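Local coordinates for protein alpha-1,2-Mannosidase (Trichoderma reesei, PDB 1HCU) that probably trims alpha-1,2-linked mannose residues from high-mannose N-glycans, acting as a calcium-dependent glycosyl hydrolase of family 47, at residues S180-W185 / Y248-K253; E184-S189 / Y255-V260; L200-E205 / A263-R268; S206-P211 / G220-F225. One frame throughout, in Å; residues are numbered along the deposited sequence.

Interaction 1: residues S180-W185 / Y248-K253; sequences SLVLEW and YEYLIK
Leu183 and Tyr250 make the main apolar contact, their side chains meeting at about a right angle. CB of Leu183 stands over one face of the phenol, 4.1 Å from the centroid of the Tyr250 ring and 17° off its normal, a CH-pi contact; farther out along the leucine, CD1 lies 4.0 Å from Tyr250 CE2. Val182 CG1 packs obliquely against the ring at CD1. Aliphatic side chains suit these places, because their C-H groups can lie against the flat ring without bringing polar atoms to it. At the ring's edge, near its plane, the carbonyl O of Ser180 comes within 3.2 Å of Tyr250 CE1. Ser180 OG turns elsewhere, to Ser246 OG and Ala176 O.

Helices 182-192 and 245-257 belong to the (alpha/alpha)7 barrel of family 47, and the ring points towards its calcium site. The side chain of Tyr250 is about 7 Å from the bound calcium ion, and its OH is hydrogen-bonded to the backbone N of Thr485, a calcium-binding residue; this makes Tyr250 a second-shell residue.

Among the polar groups, Glu184 bends at chi2 (-67°), which swings its carboxylate across the phenol end, 25° from the ring plane. Glu184 OE2 lies 3.0 Å from Tyr250 OH and is hydrogen-bonded to Asn484 ND2. Within helix 245-257, Lys253 NZ reaches back one turn to Glu249 OE1, a salt bridge of 2.7 Å that uses the anti lone pair of that oxygen; Glu249 OE2 is left to bond Thr485 OG1.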
# COMPACT_ATOMS: atom_id res chain seq x y z
N SER A 180 -9.13 -0.82 6.57
CA SER A 180 -8.17 -1.60 5.80
C SER A 180 -8.05 -3.02 6.34
O SER A 180 -7.00 -3.64 6.23
CB SER A 180 -6.80 -0.93 5.82
OG SER A 180 -6.82 0.31 5.12
N LEU A 181 -9.15 -3.52 6.91
CA LEU A 181 -9.17 -4.87 7.48
C LEU A 181 -10.17 -5.79 6.78
O LEU A 181 -10.01 -7.01 6.79
CB LEU A 181 -9.56 -4.78 8.96
CG LEU A 181 -8.75 -3.78 9.77
CD1 LEU A 181 -9.31 -3.70 11.19
CD2 LEU A 181 -7.30 -4.18 9.78
N VAL A 182 -11.19 -5.17 6.17
CA VAL A 182 -12.26 -5.90 5.50
C VAL A 182 -11.84 -6.87 4.39
O VAL A 182 -12.36 -7.98 4.31
CB VAL A 182 -13.33 -4.90 4.94
CG1 VAL A 182 -12.69 -3.91 3.97
CG2 VAL A 182 -14.44 -5.66 4.27
N LEU A 183 -10.89 -6.47 3.55
CA LEU A 183 -10.44 -7.34 2.46
C LEU A 183 -9.84 -8.65 2.98
O LEU A 183 -10.29 -9.73 2.61
CB LEU A 183 -9.39 -6.64 1.59
CG LEU A 183 -9.37 -6.95 0.09
CD1 LEU A 183 -8.00 -6.57 -0.49
CD2 LEU A 183 -9.67 -8.40 -0.17
N GLU A 184 -8.84 -8.56 3.85
CA GLU A 184 -8.22 -9.79 4.31
C GLU A 184 -9.02 -10.63 5.29
O GLU A 184 -8.90 -11.85 5.31
CB GLU A 184 -6.79 -9.55 4.85
CG GLU A 184 -6.46 -8.20 5.47
CD GLU A 184 -6.49 -7.04 4.49
OE1 GLU A 184 -7.52 -6.34 4.45
OE2 GLU A 184 -5.49 -6.84 3.75
N TRP A 185 -9.86 -9.98 6.09
CA TRP A 185 -10.69 -10.69 7.05
C TRP A 185 -11.86 -11.39 6.35
O TRP A 185 -12.28 -12.47 6.76
CB TRP A 185 -11.17 -9.72 8.14
CG TRP A 185 -10.09 -9.45 9.16
CD1 TRP A 185 -8.88 -8.84 8.93
CD2 TRP A 185 -10.09 -9.85 10.53
NE1 TRP A 185 -8.13 -8.85 10.08
CE2 TRP A 185 -8.85 -9.46 11.08
CE3 TRP A 185 -11.03 -10.50 11.35
CZ2 TRP A 185 -8.51 -9.71 12.42
CZ3 TRP A 185 -10.69 -10.74 12.68
CH2 TRP A 185 -9.44 -10.35 13.20
N TYR A 248 -10.38 4.50 1.30
CA TYR A 248 -11.00 4.73 0.00
C TYR A 248 -10.58 3.62 -0.96
O TYR A 248 -11.39 3.15 -1.76
CB TYR A 248 -10.56 6.09 -0.58
CG TYR A 248 -11.11 7.27 0.18
CD1 TYR A 248 -10.29 8.33 0.56
CD2 TYR A 248 -12.45 7.32 0.54
CE1 TYR A 248 -10.79 9.40 1.29
CE2 TYR A 248 -12.96 8.39 1.27
CZ TYR A 248 -12.12 9.42 1.64
OH TYR A 248 -12.63 10.46 2.38
N GLU A 249 -9.32 3.21 -0.85
CA GLU A 249 -8.77 2.15 -1.70
C GLU A 249 -9.56 0.84 -1.58
O GLU A 249 -9.95 0.25 -2.59
CB GLU A 249 -7.29 1.89 -1.32
CG GLU A 249 -6.54 0.85 -2.17
CD GLU A 249 -5.13 0.54 -1.63
OE1 GLU A 249 -4.47 -0.41 -2.13
OE2 GLU A 249 -4.68 1.24 -0.69
N TYR A 250 -9.78 0.38 -0.35
CA TYR A 250 -10.49 -0.88 -0.14
C TYR A 250 -11.96 -0.85 -0.52
O TYR A 250 -12.58 -1.89 -0.73
CB TYR A 250 -10.32 -1.37 1.31
CG TYR A 250 -9.06 -2.17 1.56
CD1 TYR A 250 -8.83 -2.79 2.80
CD2 TYR A 250 -8.07 -2.28 0.58
CE1 TYR A 250 -7.64 -3.49 3.05
CE2 TYR A 250 -6.88 -2.99 0.83
CZ TYR A 250 -6.67 -3.58 2.06
OH TYR A 250 -5.47 -4.21 2.30
N LEU A 251 -12.53 0.35 -0.60
CA LEU A 251 -13.93 0.49 -0.97
C LEU A 251 -14.17 -0.09 -2.36
O LEU A 251 -15.06 -0.92 -2.55
CB LEU A 251 -14.32 1.96 -0.94
CG LEU A 251 -15.33 2.48 0.08
CD1 LEU A 251 -15.22 1.80 1.42
CD2 LEU A 251 -15.09 3.97 0.22
N ILE A 252 -13.38 0.34 -3.33
CA ILE A 252 -13.53 -0.15 -4.69
C ILE A 252 -12.95 -1.56 -4.83
O ILE A 252 -13.42 -2.36 -5.64
CB ILE A 252 -12.84 0.79 -5.71
CG1 ILE A 252 -13.17 0.37 -7.15
CG2 ILE A 252 -11.35 0.80 -5.48
CD1 ILE A 252 -14.63 0.48 -7.51
N LYS A 253 -11.94 -1.88 -4.03
CA LYS A 253 -11.34 -3.21 -4.11
C LYS A 253 -12.28 -4.31 -3.62
O LYS A 253 -12.21 -5.45 -4.09
CB LYS A 253 -10.00 -3.26 -3.38
CG LYS A 253 -8.89 -2.55 -4.17
CD LYS A 253 -7.51 -2.78 -3.57
CE LYS A 253 -6.43 -2.14 -4.44
NZ LYS A 253 -5.06 -2.37 -3.87

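Interaction 2: residues E184-S189 / Y255-V260; sequences EWTRLS and YLYDPV
With CG anti to the backbone N (chi1 -172°), Tyr257 stretches its ring from the last turn of helix 245-257 towards helix 182-192, where Arg187 bends at chi2 (56°) and brings its guanidinium to the phenol end. Both helices are part of the (alpha/alpha)7 barrel of family 47, and this buried contact lies away from the annotated sites.

Arg187 NH1 donates to Tyr257 OH over 2.9 Å, at an N-H...O angle of 156°, with the oxygen close to the guanidinium plane. The two flat groups are steeply inclined to each other, so the arginine meets the phenol through an N-H and not by stacking. Its CD packs close beside the phenol, with Arg187 CD 3.1 Å from Tyr257 OH. The hydroxyl is also hydrogen-bonded to Asp190 OD1, and Arg187 NH2 forms a salt bridge with Asp114, an arrangement likely to polarise the phenol. Replacing Tyr257 by a leucine would probably leave Arg187 NH1 and Asp190 OD1 without their shared partner and open a gap beside Thr186.

Threonine suits its place because its two branches divide the work: OG1 returns to the helix to bond Val182 O, while the methyl slides past the ring, with Thr186 CG2 3.7 Å from Tyr257 CE1. Just after Tyr257, Asp258 leaves helical geometry and makes an Asx turn, its OD2 accepting from Val260 N at 3.1 Å.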
# COMPACT_ATOMS: atom_id res chain seq x y z
N GLU A 184 -8.84 -8.56 3.85
CA GLU A 184 -8.22 -9.79 4.31
C GLU A 184 -9.02 -10.63 5.29
O GLU A 184 -8.90 -11.85 5.31
CB GLU A 184 -6.79 -9.55 4.85
CG GLU A 184 -6.46 -8.20 5.47
CD GLU A 184 -6.49 -7.04 4.49
OE1 GLU A 184 -7.52 -6.34 4.45
OE2 GLU A 184 -5.49 -6.84 3.75
N TRP A 185 -9.86 -9.98 6.09
CA TRP A 185 -10.69 -10.69 7.05
C TRP A 185 -11.86 -11.39 6.35
O TRP A 185 -12.28 -12.47 6.76
CB TRP A 185 -11.17 -9.72 8.14
CG TRP A 185 -10.09 -9.45 9.16
CD1 TRP A 185 -8.88 -8.84 8.93
CD2 TRP A 185 -10.09 -9.85 10.53
NE1 TRP A 185 -8.13 -8.85 10.08
CE2 TRP A 185 -8.85 -9.46 11.08
CE3 TRP A 185 -11.03 -10.50 11.35
CZ2 TRP A 185 -8.51 -9.71 12.42
CZ3 TRP A 185 -10.69 -10.74 12.68
CH2 TRP A 185 -9.44 -10.35 13.20
N THR A 186 -12.37 -10.78 5.28
CA THR A 186 -13.46 -11.41 4.53
C THR A 186 -12.87 -12.58 3.76
O THR A 186 -13.48 -13.64 3.66
CB THR A 186 -14.12 -10.42 3.53
OG1 THR A 186 -14.86 -9.42 4.26
CG2 THR A 186 -15.08 -11.16 2.61
N ARG A 187 -11.65 -12.39 3.26
CA ARG A 187 -10.95 -13.44 2.51
C ARG A 187 -10.72 -14.63 3.44
O ARG A 187 -10.89 -15.78 3.04
CB ARG A 187 -9.60 -12.91 1.99
CG ARG A 187 -8.87 -13.87 1.06
CD ARG A 187 -9.77 -14.25 -0.11
NE ARG A 187 -9.24 -15.35 -0.91
CZ ARG A 187 -10.01 -16.25 -1.53
NH1 ARG A 187 -11.33 -16.18 -1.42
NH2 ARG A 187 -9.46 -17.22 -2.26
N LEU A 188 -10.35 -14.35 4.68
CA LEU A 188 -10.10 -15.42 5.65
C LEU A 188 -11.39 -16.24 5.92
O LEU A 188 -11.34 -17.46 5.94
CB LEU A 188 -9.55 -14.82 6.96
CG LEU A 188 -9.09 -15.80 8.05
CD1 LEU A 188 -7.97 -16.66 7.51
CD2 LEU A 188 -8.63 -15.05 9.28
N SER A 189 -12.52 -15.56 6.13
CA SER A 189 -13.78 -16.25 6.37
C SER A 189 -14.13 -17.16 5.20
O SER A 189 -14.58 -18.28 5.39
CB SER A 189 -14.94 -15.26 6.56
OG SER A 189 -14.82 -14.54 7.77
N TYR A 255 -15.38 -4.19 -4.10
CA TYR A 255 -16.33 -4.34 -5.20
C TYR A 255 -15.79 -5.32 -6.23
O TYR A 255 -16.55 -6.01 -6.90
CB TYR A 255 -16.59 -2.99 -5.87
CG TYR A 255 -17.56 -3.06 -7.03
CD1 TYR A 255 -18.92 -3.33 -6.84
CD2 TYR A 255 -17.12 -2.80 -8.33
CE1 TYR A 255 -19.81 -3.35 -7.92
CE2 TYR A 255 -18.00 -2.81 -9.41
CZ TYR A 255 -19.34 -3.08 -9.20
OH TYR A 255 -20.19 -3.07 -10.29
N LEU A 256 -14.46 -5.38 -6.35
CA LEU A 256 -13.82 -6.30 -7.28
C LEU A 256 -13.92 -7.69 -6.65
O LEU A 256 -14.20 -8.68 -7.34
CB LEU A 256 -12.35 -5.92 -7.48
CG LEU A 256 -11.61 -6.39 -8.75
CD1 LEU A 256 -10.09 -6.32 -8.54
CD2 LEU A 256 -12.01 -7.80 -9.10
N TYR A 257 -13.69 -7.76 -5.34
CA TYR A 257 -13.74 -9.03 -4.62
C TYR A 257 -15.11 -9.70 -4.75
O TYR A 257 -15.20 -10.91 -4.81
CB TYR A 257 -13.36 -8.83 -3.14
CG TYR A 257 -13.21 -10.14 -2.40
CD1 TYR A 257 -14.22 -10.62 -1.56
CD2 TYR A 257 -12.08 -10.94 -2.59
CE1 TYR A 257 -14.11 -11.88 -0.93
CE2 TYR A 257 -11.96 -12.19 -1.98
CZ TYR A 257 -12.98 -12.65 -1.15
OH TYR A 257 -12.85 -13.89 -0.56
N ASP A 258 -16.17 -8.89 -4.79
CA ASP A 258 -17.54 -9.39 -4.94
C ASP A 258 -18.46 -8.20 -5.22
O ASP A 258 -18.93 -7.54 -4.30
CB ASP A 258 -17.99 -10.15 -3.69
CG ASP A 258 -19.38 -10.77 -3.85
OD1 ASP A 258 -19.78 -11.58 -2.99
OD2 ASP A 258 -20.07 -10.45 -4.83
N PRO A 259 -18.74 -7.93 -6.51
CA PRO A 259 -19.60 -6.83 -6.96
C PRO A 259 -21.00 -6.80 -6.34
O PRO A 259 -21.60 -5.73 -6.21
CB PRO A 259 -19.68 -7.02 -8.48
CG PRO A 259 -18.51 -7.89 -8.81
CD PRO A 259 -18.38 -8.81 -7.63
N VAL A 260 -21.53 -7.97 -6.00
CA VAL A 260 -22.86 -8.02 -5.42
C VAL A 260 -22.85 -7.68 -3.94
O VAL A 260 -23.49 -6.71 -3.51
CB VAL A 260 -23.51 -9.41 -5.61
CG1 VAL A 260 -24.88 -9.46 -4.91
CG2 VAL A 260 -23.68 -9.71 -7.10

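Interaction 3: residues L200-E205 / A263-R268; sequences LAQKGE and AHYKDR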
# COMPACT_ATOMS: atom_id res chain seq x y z
N LEU A 200 -16.91 -9.28 11.83
CA LEU A 200 -16.22 -8.32 12.67
C LEU A 200 -15.69 -7.13 11.88
O LEU A 200 -15.94 -5.98 12.24
CB LEU A 200 -15.06 -9.02 13.38
CG LEU A 200 -15.23 -9.45 14.84
CD1 LEU A 200 -16.71 -9.54 15.22
CD2 LEU A 200 -14.51 -10.78 15.06
N ALA A 201 -14.97 -7.40 10.81
CA ALA A 201 -14.39 -6.34 9.99
C ALA A 201 -15.45 -5.46 9.35
O ALA A 201 -15.33 -4.23 9.34
CB ALA A 201 -13.51 -6.95 8.90
N GLN A 202 -16.48 -6.09 8.82
CA GLN A 202 -17.57 -5.39 8.16
C GLN A 202 -18.40 -4.53 9.10
O GLN A 202 -18.95 -3.50 8.69
CB GLN A 202 -18.45 -6.40 7.43
CG GLN A 202 -17.71 -7.05 6.28
CD GLN A 202 -18.52 -8.10 5.58
OE1 GLN A 202 -17.98 -8.89 4.81
NE2 GLN A 202 -19.82 -8.12 5.83
N LYS A 203 -18.49 -4.94 10.36
CA LYS A 203 -19.25 -4.17 11.33
C LYS A 203 -18.50 -2.88 11.60
O LYS A 203 -19.09 -1.80 11.61
CB LYS A 203 -19.44 -4.96 12.64
CG LYS A 203 -20.23 -4.18 13.70
CD LYS A 203 -20.68 -5.07 14.85
CE LYS A 203 -21.63 -4.33 15.78
NZ LYS A 203 -22.10 -5.19 16.92
N GLY A 204 -17.20 -3.00 11.82
CA GLY A 204 -16.41 -1.81 12.08
C GLY A 204 -16.45 -0.88 10.88
O GLY A 204 -16.44 0.34 11.04
N GLU A 205 -16.52 -1.47 9.69
CA GLU A 205 -16.55 -0.70 8.44
C GLU A 205 -17.88 0.03 8.26
O GLU A 205 -17.92 1.13 7.71
CB GLU A 205 -16.31 -1.65 7.25
CG GLU A 205 -16.36 -0.99 5.86
CD GLU A 205 -14.99 -0.53 5.33
OE1 GLU A 205 -14.96 0.03 4.22
OE2 GLU A 205 -13.96 -0.73 6.01
N ALA A 263 -21.58 -3.93 -3.37
CA ALA A 263 -22.02 -2.91 -4.33
C ALA A 263 -22.17 -1.56 -3.62
O ALA A 263 -21.96 -0.51 -4.22
CB ALA A 263 -23.34 -3.32 -4.97
N HIS A 264 -22.55 -1.61 -2.35
CA HIS A 264 -22.73 -0.38 -1.59
C HIS A 264 -21.38 0.30 -1.34
O HIS A 264 -21.30 1.52 -1.26
CB HIS A 264 -23.42 -0.65 -0.25
CG HIS A 264 -23.85 0.59 0.46
ND1 HIS A 264 -23.48 0.87 1.76
CD2 HIS A 264 -24.59 1.64 0.05
CE1 HIS A 264 -23.98 2.04 2.12
NE2 HIS A 264 -24.65 2.53 1.09
N TYR A 265 -20.33 -0.52 -1.20
CA TYR A 265 -18.97 -0.02 -0.99
C TYR A 265 -18.58 0.77 -2.24
O TYR A 265 -17.95 1.83 -2.16
CB TYR A 265 -18.00 -1.19 -0.81
CG TYR A 265 -17.96 -1.81 0.58
CD1 TYR A 265 -16.74 -2.06 1.21
CD2 TYR A 265 -19.13 -2.15 1.26
CE1 TYR A 265 -16.68 -2.63 2.48
CE2 TYR A 265 -19.09 -2.72 2.54
CZ TYR A 265 -17.85 -2.96 3.13
OH TYR A 265 -17.78 -3.50 4.40
N LYS A 266 -18.98 0.24 -3.39
CA LYS A 266 -18.72 0.85 -4.68
C LYS A 266 -19.36 2.24 -4.76
O LYS A 266 -18.75 3.18 -5.26
CB LYS A 266 -19.29 -0.02 -5.80
CG LYS A 266 -19.29 0.66 -7.15
CD LYS A 266 -20.47 0.22 -8.01
CE LYS A 266 -21.79 0.57 -7.37
NZ LYS A 266 -22.94 0.27 -8.25
N ASP A 267 -20.60 2.36 -4.27
CA ASP A 267 -21.29 3.65 -4.27
C ASP A 267 -20.58 4.67 -3.39
O ASP A 267 -20.48 5.84 -3.76
CB ASP A 267 -22.75 3.50 -3.81
CG ASP A 267 -23.65 2.89 -4.88
OD1 ASP A 267 -23.21 2.74 -6.05
OD2 ASP A 267 -24.82 2.56 -4.56
N ARG A 268 -20.09 4.25 -2.23
CA ARG A 268 -19.39 5.17 -1.34
C ARG A 268 -18.08 5.66 -1.98
O ARG A 268 -17.63 6.79 -1.73
CB ARG A 268 -19.12 4.52 0.03
CG ARG A 268 -20.39 4.17 0.80
CD ARG A 268 -21.29 5.39 1.04
NE ARG A 268 -20.59 6.45 1.76
CZ ARG A 268 -21.15 7.60 2.13
NH1 ARG A 268 -22.42 7.86 1.84
NH2 ARG A 268 -20.42 8.50 2.79
O HOH W 1 -19.86 -3.13 6.22
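Glu205 lays its carboxylate almost parallel to the Tyr265 ring, the two planes only 6° apart. The pair joins helix 196-209 to helix 263-280 within the (alpha/alpha)7 barrel of family 47. Although the planes nearly match, the groups are not squarely stacked: Glu205 OE1 reaches the ring obliquely, 3.6 Å from Tyr265 CE1. The closest touch is made higher up the chain, where Glu205 CG lies 3.2 Å from Tyr265 OH. A bend at chi2 (93°) turns the carboxylate back along the ring instead of letting it run on past the hydroxyl.

Gln202, about one turn earlier, meets the same hydroxyl in another way. Its side chain crosses that of the tyrosine at about a right angle, the amide steeply inclined to the ring, and Gln202 CG comes to 4.0 Å from Tyr265 OH. The amide end looks to the neighbouring helix, where Gln202 OE1 has a weak hydrogen bond with Thr186 OG1.

Glu205 is buried, and Val182, Phe247 and Leu251 touch its side chain; such apolar company may favour the neutral acid. Shortening Glu205 to an alanine is likely to leave a gap along the Tyr265 ring and let that ring tilt more freely. Tyrosine suits the opposing position because its ring spans the distance between the helices, packs edge-to-face with Phe262, and still carries a polar end to a water. That water donates a 2.7 Å hydrogen bond to Gln202 O and lies 2.8 Å from Tyr265 OH, joining the hydroxyl to the backbone of helix 196-209.

Interaction 4: residues S206-P211 / G220-F225; sequences SYLLNP and GLIGTF
Ile222 carries this contact, packing against Leu208 and Pro211. Its side chain sets out toward the end of helix 196-209 and divides at CB. The shorter branch, CG2, meets the proline ring: Ile222 CG2 is 4.0 Å from Pro211 CG and 4.1 Å from Pro211 CB, the two side chains crossing at about a right angle. The same methyl also lies 4.0 Å from the carbonyl O of Leu208.

The other branch starts with CG1 between the backbone N and the carbonyl carbon (chi1 62°), then runs straight on through chi2 (173°) to the tip. There Ile222 CD1 lies 4.3 Å from Leu208 CB, an apolar contact, and also sits near the carbonyl O of Leu208. A branched aliphatic residue fits because its two arms serve two neighbours at once, while the rigid ring of Pro211 offers a compact apolar surface just past the helix. Phe247 and Val175 also pack on Ile222, and its backbone O bonds Tyr296 OH, so the loop has further partners beyond the helix end.

What results is an interhelical loop folded back against the end of the helix it follows, one of the connections between helices in the (alpha/alpha)7 barrel of family 47.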
# COMPACT_ATOMS: atom_id res chain seq x y z
N SER A 206 -18.96 -0.59 8.73
CA SER A 206 -20.30 -0.04 8.60
C SER A 206 -20.43 1.40 9.08
O SER A 206 -21.15 2.19 8.47
CB SER A 206 -21.31 -0.93 9.35
OG SER A 206 -21.21 -0.76 10.75
N TYR A 207 -19.74 1.74 10.16
CA TYR A 207 -19.77 3.09 10.73
C TYR A 207 -19.17 4.14 9.79
O TYR A 207 -19.50 5.32 9.88
CB TYR A 207 -19.01 3.11 12.06
CG TYR A 207 -19.69 2.31 13.14
CD1 TYR A 207 -20.71 2.88 13.91
CD2 TYR A 207 -19.33 0.99 13.40
CE1 TYR A 207 -21.36 2.15 14.91
CE2 TYR A 207 -19.98 0.25 14.40
CZ TYR A 207 -20.98 0.84 15.15
OH TYR A 207 -21.59 0.13 16.16
N LEU A 208 -18.29 3.68 8.89
CA LEU A 208 -17.63 4.56 7.93
C LEU A 208 -18.44 4.76 6.65
O LEU A 208 -18.23 5.73 5.93
CB LEU A 208 -16.26 3.99 7.56
CG LEU A 208 -15.12 4.10 8.57
CD1 LEU A 208 -15.53 3.46 9.89
CD2 LEU A 208 -13.87 3.41 8.00
N LEU A 209 -19.38 3.85 6.39
CA LEU A 209 -20.20 3.92 5.18
C LEU A 209 -21.39 4.87 5.33
O LEU A 209 -21.85 5.45 4.34
CB LEU A 209 -20.67 2.52 4.78
CG LEU A 209 -19.53 1.51 4.60
CD1 LEU A 209 -20.11 0.18 4.14
CD2 LEU A 209 -18.49 2.04 3.59
N ASN A 210 -21.89 5.02 6.55
CA ASN A 210 -23.01 5.93 6.83
C ASN A 210 -22.52 6.78 8.00
O ASN A 210 -22.95 6.61 9.14
CB ASN A 210 -24.27 5.17 7.22
CG ASN A 210 -25.50 6.07 7.31
OD1 ASN A 210 -25.40 7.30 7.20
ND2 ASN A 210 -26.66 5.47 7.52
N PRO A 211 -21.58 7.69 7.73
CA PRO A 211 -20.97 8.59 8.71
C PRO A 211 -21.94 9.41 9.54
O PRO A 211 -22.76 10.15 9.01
CB PRO A 211 -20.05 9.45 7.86
CG PRO A 211 -20.77 9.51 6.55
CD PRO A 211 -21.20 8.08 6.36
N GLY A 220 -19.13 11.71 0.51
CA GLY A 220 -18.13 10.66 0.37
C GLY A 220 -16.80 10.96 1.06
O GLY A 220 -16.04 10.03 1.34
N LEU A 221 -16.52 12.23 1.32
CA LEU A 221 -15.28 12.62 1.98
C LEU A 221 -15.51 12.76 3.48
O LEU A 221 -15.84 13.84 3.99
CB LEU A 221 -14.74 13.93 1.38
CG LEU A 221 -14.38 13.78 -0.10
CD1 LEU A 221 -13.81 15.09 -0.65
CD2 LEU A 221 -13.36 12.65 -0.26
N ILE A 222 -15.31 11.64 4.17
CA ILE A 222 -15.51 11.52 5.61
C ILE A 222 -14.38 12.04 6.47
O ILE A 222 -13.33 12.45 5.97
CB ILE A 222 -15.76 10.02 5.98
CG1 ILE A 222 -14.53 9.16 5.63
CG2 ILE A 222 -16.97 9.50 5.21
CD1 ILE A 222 -14.61 7.71 6.12
N GLY A 223 -14.60 12.02 7.78
CA GLY A 223 -13.60 12.49 8.73
C GLY A 223 -12.50 11.44 8.91
O GLY A 223 -12.58 10.36 8.33
N THR A 224 -11.51 11.76 9.74
CA THR A 224 -10.37 10.87 9.97
C THR A 224 -10.46 9.96 11.19
O THR A 224 -10.07 8.80 11.13
CB THR A 224 -9.07 11.70 10.06
OG1 THR A 224 -8.89 12.47 8.87
CG2 THR A 224 -7.86 10.80 10.25
N PHE A 225 -10.95 10.49 12.31
CA PHE A 225 -11.04 9.70 13.54
C PHE A 225 -12.44 9.31 13.96
O PHE A 225 -13.36 10.13 13.96
CB PHE A 225 -10.33 10.44 14.67
CG PHE A 225 -8.94 10.90 14.31
CD1 PHE A 225 -8.68 12.23 14.01
CD2 PHE A 225 -7.89 9.98 14.25
CE1 PHE A 225 -7.40 12.65 13.67
CE2 PHE A 225 -6.60 10.39 13.91
CZ PHE A 225 -6.36 11.73 13.62

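From the N terminus, helices 182-192 and 196-209 come first, then the loop 220-225, then helices 245-257 and 263-280. Interaction 4 closes the shortest loop, bringing 220-225 back to the end of helix 196-209, and is nested inside the loops closed by the other three. Interactions 1 and 2 start from overlapping parts of helix 182-192 and tie it to successive turns of helix 245-257. Interaction 3 joins the next helix of each pair, 196-209 with 263-280, and therefore crosses both along the chain. Leu251 of interaction 1 packs on Glu205 of interaction 3, while Arg268 links interaction 3 to Leu209 and Pro211 of interaction 4.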